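Local coordinates for addiction module toxin RelE (Helicobacter pylori, PDB 4LTT), which is the toxin of a type II toxin-antitoxin pair and probably cleaves RNA as an endonuclease of the RelE family, YafQ subfamily, at residues Lys3-Lys8 against Asp73-Leu78; Ser25-Val30 against Cys59-Asp64. All blocks are in the same frame, centred on the assembly; numbering follows the deposited sequence.

Contact 1 (Lys3-Lys8 against Asp73-Leu78); sequences KLNLKK and DDELIL
Asn5 and Glu75 meet on one face of a pair of parallel strands. The amide of Asn5 donates through ND2 to Glu75 OE1 at 3.0 Å, and the bond is almost straight. OE1 lies in the plane of the amide, whereas ND2 stands above the plane of the carboxylate, and the two flat groups are turned 72° apart. Glu75 reaches this place with its chain extended beyond CG. Lys3 runs alongside Glu75 and points the same way. Lys3 NZ stays 4.8 Å from Glu75 OE2, too far for a salt bridge, but its charge could still favour the ionised carboxylate. Further along, Lys7 slants over Ile77, with CE 3.7 Å from Ile77 CG2.

Strands 3-6 and 75-82 are neighbours in the mixed sheet of this RelE-family fold, and strand 3-6 is its outermost strand on this side. Asn5, level with Ile77, bonds to the residues before and after it: its N donates to Leu76 O at 2.9 Å, and its O accepts from Leu78 N. Lys7 N, at the N-cap of helix 8-19, adds a bond to Leu78 O.

On the other face these strands offer four leucines. Leu4 CD2 touches Leu76 CD2 at 4.0 Å, while the 3.3 Å between Leu6 CD2 and Leu78 CD1 is unusually short and doubtful. Helix 25-35 packs on this face, with Ile31 against Leu78 and Leu34 against Leu76.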
ATOM      1  N   LYS A   3       2.796 -14.635  -1.216  1.00  7.76           N
ATOM      2  CA  LYS A   3       3.260 -14.269  -2.559  1.00  8.27           C
ATOM      3  C   LYS A   3       2.863 -12.862  -2.855  1.00  9.33           C
ATOM      4  O   LYS A   3       1.723 -12.477  -2.542  1.00 11.80           O
ATOM      5  CB  LYS A   3       2.544 -15.179  -3.545  1.00  9.25           C
ATOM      6  CG  LYS A   3       2.977 -15.024  -4.985  1.00 17.14           C
ATOM      7  CD  LYS A   3       2.367 -16.218  -5.739  1.00 21.25           C
ATOM      8  CE  LYS A   3       1.722 -15.845  -7.068  1.00 30.10           C
ATOM      9  NZ  LYS A   3       2.796 -15.455  -8.030  1.00 34.74           N
ATOM     10  N   LEU A   4       3.668 -12.078  -3.487  1.00  7.12           N
ATOM     11  CA  LEU A   4       3.309 -10.719  -3.859  1.00  8.46           C
ATOM     12  C   LEU A   4       2.568 -10.657  -5.112  1.00  9.09           C
ATOM     13  O   LEU A   4       2.880 -11.376  -6.097  1.00 13.61           O
ATOM     14  CB  LEU A   4       4.554  -9.922  -4.094  1.00 11.88           C
ATOM     15  CG  LEU A   4       5.155  -9.183  -3.016  1.00 11.99           C
ATOM     16  CD1 LEU A   4       6.409  -8.372  -3.435  1.00 12.33           C
ATOM     17  CD2 LEU A   4       4.134  -8.126  -2.449  1.00 11.55           C
ATOM     18  N   ASN A   5       1.536  -9.890  -5.165  1.00  7.32           N
ATOM     19  CA  ASN A   5       0.792  -9.606  -6.341  1.00  8.07           C
ATOM     20  C   ASN A   5       0.721  -8.105  -6.546  1.00  7.47           C
ATOM     21  O   ASN A   5      -0.028  -7.427  -5.883  1.00  7.65           O
ATOM     22  CB  ASN A   5      -0.563 -10.272  -6.237  1.00  8.40           C
ATOM     23  CG  ASN A   5      -1.432 -10.064  -7.460  1.00  9.78           C
ATOM     24  OD1 ASN A   5      -1.166  -9.205  -8.277  1.00 10.81           O
ATOM     25  ND2 ASN A   5      -2.503 -10.846  -7.561  1.00 12.08           N
ATOM     26  N   LEU A   6       1.554  -7.547  -7.434  1.00  7.73           N
ATOM     27  CA  LEU A   6       1.563  -6.125  -7.732  1.00  7.84           C
ATOM     28  C   LEU A   6       0.569  -5.855  -8.847  1.00  7.43           C
ATOM     29  O   LEU A   6       0.803  -6.249 -10.015  1.00  9.02           O
ATOM     30  CB  LEU A   6       2.949  -5.713  -8.211  1.00  9.04           C
ATOM     31  CG  LEU A   6       4.060  -5.785  -7.176  1.00 13.25           C
ATOM     32  CD1 LEU A   6       5.314  -5.036  -7.610  1.00 13.72           C
ATOM     33  CD2 LEU A   6       3.758  -5.506  -5.729  1.00 16.35           C
ATOM     34  N   LYS A   7      -0.524  -5.227  -8.555  1.00  7.21           N
ATOM     35  CA  LYS A   7      -1.493  -4.904  -9.626  1.00  6.78           C
ATOM     36  C   LYS A   7      -0.852  -3.850 -10.536  1.00  6.75           C
ATOM     37  O   LYS A   7      -0.041  -3.040 -10.094  1.00  7.60           O
ATOM     38  CB  LYS A   7      -2.789  -4.391  -9.008  1.00  7.54           C
ATOM     39  CG  LYS A   7      -3.504  -5.468  -8.142  1.00  9.13           C
ATOM     40  CD  LYS A   7      -3.849  -6.717  -8.925  1.00 12.77           C
ATOM     41  CE  LYS A   7      -4.621  -7.799  -8.244  1.00 14.67           C
ATOM     42  NZ  LYS A   7      -5.365  -8.565  -9.314  1.00 19.10           N
ATOM     43  N   LYS A   8      -1.306  -3.802 -11.783  1.00  7.70           N
ATOM     44  CA  LYS A   8      -0.769  -2.804 -12.689  1.00  7.90           C
ATOM     45  C   LYS A   8      -1.028  -1.382 -12.192  1.00  8.02           C
ATOM     46  O   LYS A   8      -0.202  -0.490 -12.402  1.00  9.80           O
ATOM     47  CB  LYS A   8      -1.296  -3.034 -14.116  1.00  9.57           C
ATOM     48  CG  LYS A   8      -0.689  -4.265 -14.779  1.00 12.40           C
ATOM     49  CD  LYS A   8       0.760  -4.158 -15.197  1.00 18.14           C
ATOM     50  CE  LYS A   8       1.258  -5.608 -15.400  1.00 21.19           C
ATOM     51  NZ  LYS A   8       1.111  -6.107 -16.807  1.00 18.34           N
ATOM     52  N   ASP A  73      -6.043 -15.258   0.176  1.00 11.13           N
ATOM     53  CA  ASP A  73      -5.655 -16.564  -0.524  1.00 13.33           C
ATOM     54  C   ASP A  73      -4.134 -16.741  -0.911  1.00 13.40           C
ATOM     55  O   ASP A  73      -3.732 -17.029  -1.972  1.00 15.65           O
ATOM     56  CB  ASP A  73      -6.456 -16.796  -1.735  1.00 13.72           C
ATOM     57  CG  ASP A  73      -7.932 -16.881  -1.441  1.00 12.34           C
ATOM     58  OD1 ASP A  73      -8.282 -17.269  -0.295  1.00 13.03           O
ATOM     59  OD2 ASP A  73      -8.641 -16.532  -2.366  1.00 12.98           O
ATOM     60  N   ASP A  74      -3.386 -16.497   0.055  1.00 12.68           N
ATOM     61  CA  ASP A  74      -1.930 -16.642   0.030  1.00 10.38           C
ATOM     62  C   ASP A  74      -1.169 -15.586  -0.745  1.00  8.38           C
ATOM     63  O   ASP A  74       0.032 -15.785  -0.979  1.00  8.88           O
ATOM     64  CB  ASP A  74      -1.455 -18.034  -0.364  1.00 13.71           C
ATOM     65  CG  ASP A  74      -0.170 -18.436   0.409  1.00 14.90           C
ATOM     66  OD1 ASP A  74      -0.037 -18.151   1.599  1.00 17.31           O
ATOM     67  OD2 ASP A  74       0.735 -19.076  -0.216  1.00 19.22           O
ATOM     68  N   GLU A  75      -1.830 -14.491  -1.076  1.00  7.50           N
ATOM     69  CA  GLU A  75      -1.172 -13.346  -1.701  1.00  7.13           C
ATOM     70  C   GLU A  75      -1.268 -12.122  -0.848  1.00  6.81           C
ATOM     71  O   GLU A  75      -2.295 -11.896  -0.149  1.00  6.90           O
ATOM     72  CB  GLU A  75      -1.789 -13.050  -3.091  1.00  8.72           C
ATOM     73  CG  GLU A  75      -1.600 -14.141  -4.124  1.00 10.61           C
ATOM     74  CD  GLU A  75      -2.157 -13.668  -5.465  1.00 13.32           C
ATOM     75  OE1 GLU A  75      -3.183 -12.966  -5.551  1.00 14.62           O
ATOM     76  OE2 GLU A  75      -1.459 -13.963  -6.492  1.00 18.67           O
ATOM     77  N   LEU A  76      -0.235 -11.276  -0.956  1.00  6.19           N
ATOM     78  CA  LEU A  76      -0.339  -9.902  -0.567  1.00  5.65           C
ATOM     79  C   LEU A  76      -0.525  -9.091  -1.829  1.00  5.06           C
ATOM     80  O   LEU A  76       0.370  -9.075  -2.683  1.00  6.08           O
ATOM     81  CB  LEU A  76       0.953  -9.462   0.160  1.00  6.10           C
ATOM     82  CG  LEU A  76       0.961  -7.933   0.458  1.00  5.99           C
ATOM     83  CD1 LEU A  76      -0.149  -7.544   1.402  1.00  7.42           C
ATOM     84  CD2 LEU A  76       2.254  -7.575   1.063  1.00  6.86           C
ATOM     85  N   ILE A  77      -1.712  -8.537  -2.006  1.00  5.86           N
ATOM     86  CA  ILE A  77      -2.073  -7.746  -3.186  1.00  5.95           C
ATOM     87  C   ILE A  77      -1.757  -6.305  -2.907  1.00  5.53           C
ATOM     88  O   ILE A  77      -2.326  -5.726  -1.970  1.00  6.23           O
ATOM     89  CB  ILE A  77      -3.561  -7.940  -3.517  1.00  7.11           C
ATOM     90  CG1 ILE A  77      -3.911  -9.391  -3.840  1.00  8.50           C
ATOM     91  CG2 ILE A  77      -3.920  -7.070  -4.733  1.00  7.67           C
ATOM     92  CD1 ILE A  77      -5.416  -9.671  -3.698  1.00 11.81           C
ATOM     93  N   LEU A  78      -0.936  -5.689  -3.742  1.00  5.40           N
ATOM     94  CA  LEU A  78      -0.691  -4.271  -3.657  1.00  5.70           C
ATOM     95  C   LEU A  78      -1.456  -3.552  -4.718  1.00  5.61           C
ATOM     96  O   LEU A  78      -1.308  -3.854  -5.896  1.00  6.49           O
ATOM     97  CB  LEU A  78       0.806  -3.973  -3.800  1.00  6.84           C
ATOM     98  CG  LEU A  78       1.709  -4.736  -2.791  1.00  7.29           C
ATOM     99  CD1 LEU A  78       3.108  -4.136  -2.826  1.00  9.73           C
ATOM    100  CD2 LEU A  78       1.186  -4.592  -1.337  1.00  8.25           C
TER

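Contact 2 (Ser25-Val30 against Cys59-Asp64); sequences SVLNEV and CHIKPD
Ile61 points toward helix 25-35 and meets Val26, Leu27 and Val30. Its CD1 methyl does most of the touching. Ile61 CD1 lies 3.9 Å from Leu27 CD1 and also 3.9 Å from Val30 CG2, with both side chains crossing it at a slant. Ile61 CG2 goes to the earlier turn of the helix, where it is 4.0 Å from Leu27 N and makes a looser contact, 4.4 Å, with Val26 CG1. Ile61 CG1 turns away from the carbonyl carbon (chi1 -52°), and a second bend (chi2 -60°) brings CD1 between Leu27 and Val30. Cys59 adds a thiol contact, SG to Val30 CG1 at 3.9 Å. No hydrogen bond joins the two segments.

This is helix-on-sheet packing in the RelE-family fold. Helix 25-35 packs here on Cys59 of strand 57-60 and on Ile61, where the chain turns a corner. At that corner Ile61 and Lys62 both face Val65, which makes a classic beta bulge.

Around this apolar contact, Leu67 of strand 65-72 touches Leu27, Cys59 and Ile61, and Phe44 packs on Val26 and Val30. Cys59 is held in the sheet by backbone bonding to Leu67, and His60 is bonded through its backbone to Phe44. Within the helix, the bond from Val30 N to Val26 O, 2.9 Å, keeps these two valines one turn apart. Glu58, a copper ligand in another structure of this toxin, directly precedes Cys59.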
ATOM      1  N   SER A  25      12.593   2.729   0.527  1.00  7.85           N
ATOM      2  CA  SER A  25      13.181   1.869   1.544  1.00  8.97           C
ATOM      3  C   SER A  25      12.191   1.489   2.630  1.00  7.94           C
ATOM      4  O   SER A  25      12.101   0.307   3.018  1.00  8.00           O
ATOM      5  CB  SER A  25      14.448   2.459   2.050  1.00 10.86           C
ATOM      6  OG  SER A  25      14.197   3.543   2.792  1.00 16.50           O
ATOM      7  N   VAL A  26      11.429   2.448   3.141  1.00  7.30           N
ATOM      8  CA  VAL A  26      10.451   2.139   4.121  1.00  7.62           C
ATOM      9  C   VAL A  26       9.337   1.247   3.530  1.00  7.14           C
ATOM     10  O   VAL A  26       8.882   0.274   4.189  1.00  7.97           O
ATOM     11  CB  VAL A  26       9.851   3.426   4.772  1.00  9.25           C
ATOM     12  CG1 VAL A  26       8.710   3.083   5.704  1.00 11.08           C
ATOM     13  CG2 VAL A  26      10.987   4.112   5.528  1.00 12.69           C
ATOM     14  N   LEU A  27       8.884   1.571   2.340  1.00  7.18           N
ATOM     15  CA  LEU A  27       7.921   0.743   1.658  1.00  6.72           C
ATOM     16  C   LEU A  27       8.363  -0.731   1.635  1.00  6.51           C
ATOM     17  O   LEU A  27       7.554  -1.650   1.862  1.00  6.47           O
ATOM     18  CB  LEU A  27       7.615   1.210   0.246  1.00  6.85           C
ATOM     19  CG  LEU A  27       6.698   0.354  -0.593  1.00  6.26           C
ATOM     20  CD1 LEU A  27       5.287   0.293   0.004  1.00  7.32           C
ATOM     21  CD2 LEU A  27       6.653   0.921  -1.988  1.00  8.93           C
ATOM     22  N   ASN A  28       9.598  -1.005   1.234  1.00  6.23           N
ATOM     23  CA  ASN A  28      10.052  -2.360   1.161  1.00  6.35           C
ATOM     24  C   ASN A  28       9.987  -3.051   2.517  1.00  5.67           C
ATOM     25  O   ASN A  28       9.681  -4.263   2.583  1.00  5.74           O
ATOM     26  CB  ASN A  28      11.458  -2.432   0.523  1.00  7.52           C
ATOM     27  CG  ASN A  28      11.465  -2.178  -0.933  1.00  8.67           C
ATOM     28  OD1 ASN A  28      10.479  -2.406  -1.611  1.00  9.75           O
ATOM     29  ND2 ASN A  28      12.570  -1.598  -1.419  1.00 11.05           N
ATOM     30  N   GLU A  29      10.361  -2.340   3.550  1.00  5.99           N
ATOM     31  CA  GLU A  29      10.269  -2.922   4.870  1.00  6.51           C
ATOM     32  C   GLU A  29       8.844  -3.224   5.279  1.00  6.15           C
ATOM     33  O   GLU A  29       8.548  -4.279   5.876  1.00  6.33           O
ATOM     34  CB  GLU A  29      10.895  -1.981   5.885  1.00  7.95           C
ATOM     35  CG  GLU A  29      10.966  -2.461   7.319  1.00 10.02           C
ATOM     36  CD  GLU A  29      11.301  -1.284   8.215  1.00 10.99           C
ATOM     37  OE1 GLU A  29      10.471  -0.357   8.368  1.00 15.76           O
ATOM     38  OE2 GLU A  29      12.386  -1.218   8.713  1.00 11.17           O
ATOM     39  N   VAL A  30       7.933  -2.305   4.973  1.00  6.00           N
ATOM     40  CA  VAL A  30       6.484  -2.516   5.245  1.00  6.72           C
ATOM     41  C   VAL A  30       5.959  -3.744   4.463  1.00  6.14           C
ATOM     42  O   VAL A  30       5.255  -4.588   5.039  1.00  6.20           O
ATOM     43  CB  VAL A  30       5.686  -1.278   4.864  1.00  7.76           C
ATOM     44  CG1 VAL A  30       4.138  -1.584   4.781  1.00  8.66           C
ATOM     45  CG2 VAL A  30       5.995  -0.117   5.793  1.00  9.29           C
ATOM     46  N   CYS A  59      -2.195   1.687   4.800  1.00  6.96           N
ATOM     47  CA  CYS A  59      -1.213   2.161   5.756  1.00  7.14           C
ATOM     48  C   CYS A  59      -0.554   3.388   5.133  1.00  7.38           C
ATOM     49  O   CYS A  59      -0.676   3.677   3.930  1.00  7.66           O
ATOM     50  CB  CYS A  59      -0.231   1.084   6.167  1.00  6.70           C
ATOM     51  SG  CYS A  59       0.808   0.471   4.863  1.00  7.85           S
ATOM     52  N   HIS A  60       0.103   4.138   5.996  1.00  7.97           N
ATOM     53  CA  HIS A  60       0.790   5.392   5.549  1.00  8.48           C
ATOM     54  C   HIS A  60       2.263   5.173   5.455  1.00  8.92           C
ATOM     55  O   HIS A  60       2.913   4.961   6.502  1.00 12.52           O
ATOM     56  CB  HIS A  60       0.660   6.442   6.603  1.00 12.93           C
ATOM     57  CG  HIS A  60      -0.591   7.163   6.607  1.00 19.66           C
ATOM     58  ND1 HIS A  60      -1.746   6.603   6.763  1.00 18.07           N
ATOM     59  CD2 HIS A  60      -0.803   8.543   6.621  1.00 23.87           C
ATOM     60  CE1 HIS A  60      -2.699   7.569   6.825  1.00 22.29           C
ATOM     61  NE2 HIS A  60      -2.090   8.736   6.720  1.00 22.46           N
ATOM     62  N   ILE A  61       2.795   5.223   4.283  1.00  8.20           N
ATOM     63  CA  ILE A  61       4.271   5.146   4.071  1.00 10.30           C
ATOM     64  C   ILE A  61       4.933   6.492   4.390  1.00 11.30           C
ATOM     65  O   ILE A  61       5.996   6.534   5.041  1.00 16.12           O
ATOM     66  CB  ILE A  61       4.558   4.654   2.669  1.00  9.29           C
ATOM     67  CG1 ILE A  61       3.813   3.364   2.329  1.00  8.76           C
ATOM     68  CG2 ILE A  61       6.091   4.492   2.424  1.00 10.82           C
ATOM     69  CD1 ILE A  61       4.093   2.153   3.184  1.00  9.60           C
ATOM     70  N   LYS A  62       4.283   7.559   3.955  1.00 10.43           N
ATOM     71  CA  LYS A  62       4.637   8.945   4.251  1.00 12.21           C
ATOM     72  C   LYS A  62       3.263   9.638   4.416  1.00 14.62           C
ATOM     73  O   LYS A  62       2.258   9.156   3.997  1.00 14.50           O
ATOM     74  CB  LYS A  62       5.436   9.662   3.108  1.00 14.32           C
ATOM     75  CG  LYS A  62       6.587   8.844   2.597  1.00 16.62           C
ATOM     76  CD  LYS A  62       7.694   9.743   2.074  1.00 23.85           C
ATOM     77  CE  LYS A  62       7.359  10.909   1.187  1.00 27.65           C
ATOM     78  NZ  LYS A  62       8.460  11.095   0.166  1.00 28.19           N
ATOM     79  N   PRO A  63       3.269  10.889   4.923  1.00 18.99           N
ATOM     80  CA  PRO A  63       1.954  11.540   5.038  1.00 20.66           C
ATOM     81  C   PRO A  63       1.123  11.623   3.703  1.00 19.03           C
ATOM     82  O   PRO A  63      -0.132  11.433   3.723  1.00 24.43           O
ATOM     83  CB  PRO A  63       2.302  12.926   5.651  1.00 24.02           C
ATOM     84  CG  PRO A  63       3.624  12.750   6.293  1.00 22.24           C
ATOM     85  CD  PRO A  63       4.351  11.660   5.565  1.00 21.35           C
ATOM     86  N   ASP A  64       1.779  11.831   2.558  1.00 14.65           N
ATOM     87  CA  ASP A  64       1.058  11.861   1.293  1.00 15.70           C
ATOM     88  C   ASP A  64       1.263  10.618   0.467  1.00 11.29           C
ATOM     89  O   ASP A  64       1.023  10.647  -0.734  1.00 11.13           O
ATOM     90  CB  ASP A  64       1.480  13.064   0.457  1.00 20.12           C
ATOM     91  CG  ASP A  64       0.955  14.352   0.996  1.00 25.27           C
ATOM     92  OD1 ASP A  64      -0.118  14.341   1.632  1.00 29.34           O
ATOM     93  OD2 ASP A  64       1.587  15.377   0.686  1.00 30.95           O
TER

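Contact 1 and contact 2 have centres about 17 Å apart, on opposite sides of the centre of the chain. Their nearest atoms are about 6 Å apart, and they do not touch. Both reach the same mixed sheet. Contact 1 pairs the outermost strand 3-6 with strand 75-82; contact 2 involves strand 57-60, with strand 65-72 lying between strands 75-82 and 57-60. Helix 25-35 links them, since its start belongs to contact 2 and its later residues pack beside contact 1. Along the chain both segments of contact 2 fall between those of contact 1. The outer pairing joins the N-terminal strand to a late strand of the chain, and the helix packing is made by the chain between them.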